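Local coordinates for SGNH hydrolase-type esterase domain-containing protein (Slackia heliotrinireducens DSM 20476, PDB 4S1P), which is probably an esterase or acylhydrolase of the SGNH (GDSL-like) family, its exact substrate being unknown, at residues N11-A16 against G165-P170. Numbering follows the deposited sequence.
Sequences NSLTTA and GVHPSP
Ser-12 meets His-167 at the edge of the imidazole, its OG near the ring plane, 3.0 Å from NE2 and 2.9 Å from CD2; its chi1 of 79° sets OG between the backbone N and the carbonyl carbon, on the side of the histidine. Just ahead of it, Asn-11 caps the short helix 12-15: its OD1 accepts from Leu-13 N at 3.1 Å, nearly straight at 167°, and also from Gln-70, while its ND2 donates to Ala-39 O. Leu-13 follows with its CD1 4.0 Å from CD2 of His-167, the two side chains crossing at about a right angle, and its CG reaches Pro-168 CD at 4.4 Å. One turn after Ser-12, Ala-16 puts its CB 4.3 Å from Pro-168 CG. On the far side of the imidazole ND1 is hydrogen-bonded to Asp-164 OD2, which probably holds the ring's rotation, and Val-166 CG1 lies over one face toward the rim. Two oxygens of an unidentified ligand, probably from the crystallisation liquor, accept from Ser-12 N and Asn-11 ND2. Ser-12, His-167 and Asp-164 are placed like the Ser-His-Asp triad of SGNH hydrolases, although OG lies beside the CD2-NE2 edge rather than squarely at NE2, consistent with Ser-12 as nucleophile and His-167 as general base.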
loop_
_atom_site.group_PDB
_atom_site.type_symbol
_atom_site.label_atom_id
_atom_site.label_comp_id
_atom_site.label_asym_id
_atom_site.label_seq_id
_atom_site.Cartn_x
_atom_site.Cartn_y
_atom_site.Cartn_z
ATOM N N ASN A 11 -1.016 6.779 1.075
ATOM C CA ASN A 11 -1.894 7.812 1.597
ATOM C C ASN A 11 -2.198 7.511 3.051
ATOM O O ASN A 11 -1.330 6.947 3.738
ATOM C CB ASN A 11 -3.076 8.028 0.672
ATOM C CG ASN A 11 -4.012 6.857 0.606
ATOM O OD1 ASN A 11 -4.059 5.978 1.473
ATOM N ND2 ASN A 11 -4.811 6.856 -0.445
ATOM N N SER A 12 -3.346 7.939 3.595
ATOM C CA SER A 12 -3.564 7.720 5.021
ATOM C C SER A 12 -3.603 6.239 5.422
ATOM O O SER A 12 -3.365 5.928 6.587
ATOM C CB SER A 12 -4.812 8.467 5.517
ATOM O OG SER A 12 -5.949 7.757 5.167
ATOM N N LEU A 13 -3.832 5.295 4.490
ATOM C CA LEU A 13 -3.747 3.883 4.905
ATOM C C LEU A 13 -2.321 3.493 5.294
ATOM O O LEU A 13 -2.099 2.541 6.076
ATOM C CB LEU A 13 -4.314 2.938 3.847
ATOM C CG LEU A 13 -5.843 2.773 3.822
ATOM C CD1 LEU A 13 -6.567 4.046 3.465
ATOM C CD2 LEU A 13 -6.209 1.623 2.914
ATOM N N THR A 14 -1.354 4.232 4.764
ATOM C CA THR A 14 0.039 4.066 5.162
ATOM C C THR A 14 0.375 4.892 6.399
ATOM O O THR A 14 1.007 4.376 7.307
ATOM C CB THR A 14 0.970 4.466 3.997
ATOM O OG1 THR A 14 0.862 3.478 2.973
ATOM C CG2 THR A 14 2.443 4.514 4.442
ATOM N N THR A 15 -0.039 6.158 6.450
ATOM C CA THR A 15 0.455 7.053 7.490
ATOM C C THR A 15 -0.338 6.961 8.780
ATOM O O THR A 15 0.209 7.333 9.834
ATOM C CB THR A 15 0.461 8.507 7.026
ATOM O OG1 THR A 15 -0.848 8.890 6.596
ATOM C CG2 THR A 15 1.445 8.721 5.900
ATOM N N ALA A 16 -1.569 6.458 8.724
ATOM C CA ALA A 16 -2.407 6.440 9.938
ATOM C C ALA A 16 -1.734 5.690 11.088
ATOM O O ALA A 16 -1.030 4.678 10.897
ATOM C CB ALA A 16 -3.797 5.824 9.637
ATOM N N GLY A 165 -15.127 2.049 8.403
ATOM C CA GLY A 165 -15.031 0.773 7.656
ATOM C C GLY A 165 -14.032 0.786 6.500
ATOM O O GLY A 165 -14.024 -0.147 5.679
ATOM N N VAL A 166 -13.207 1.830 6.437
ATOM C CA VAL A 166 -12.211 2.001 5.358
ATOM C C VAL A 166 -10.809 2.111 5.917
ATOM O O VAL A 166 -9.912 1.359 5.561
ATOM C CB VAL A 166 -12.499 3.255 4.511
ATOM C CG1 VAL A 166 -11.365 3.519 3.515
ATOM C CG2 VAL A 166 -13.811 3.093 3.760
ATOM N N HIS A 167 -10.620 3.053 6.814
ATOM C CA HIS A 167 -9.317 3.277 7.408
ATOM C C HIS A 167 -9.072 2.237 8.494
ATOM O O HIS A 167 -10.014 1.692 9.075
ATOM C CB HIS A 167 -9.292 4.695 7.982
ATOM C CG HIS A 167 -9.303 5.750 6.918
ATOM N ND1 HIS A 167 -10.461 6.265 6.381
ATOM C CD2 HIS A 167 -8.292 6.303 6.213
ATOM C CE1 HIS A 167 -10.167 7.125 5.424
ATOM N NE2 HIS A 167 -8.851 7.166 5.300
ATOM N N PRO A 168 -7.797 1.955 8.774
ATOM C CA PRO A 168 -7.464 0.992 9.819
ATOM C C PRO A 168 -7.576 1.645 11.207
ATOM O O PRO A 168 -7.301 2.829 11.379
ATOM C CB PRO A 168 -6.011 0.651 9.516
ATOM C CG PRO A 168 -5.449 1.924 8.910
ATOM C CD PRO A 168 -6.601 2.540 8.127
ATOM N N SER A 169 -7.995 0.842 12.179
ATOM C CA SER A 169 -7.847 1.210 13.583
ATOM C C SER A 169 -6.370 1.120 13.953
ATOM O O SER A 169 -5.563 0.596 13.208
ATOM C CB SER A 169 -8.625 0.219 14.441
ATOM O OG SER A 169 -7.986 -1.014 14.451
ATOM N N PRO A 170 -6.002 1.582 15.150
ATOM C CA PRO A 170 -4.638 1.346 15.562
ATOM C C PRO A 170 -4.242 -0.140 15.503
ATOM O O PRO A 170 -3.135 -0.453 15.078
ATOM C CB PRO A 170 -4.642 1.892 16.992
ATOM C CG PRO A 170 -5.597 3.011 16.931
ATOM C CD PRO A 170 -6.718 2.472 16.081
#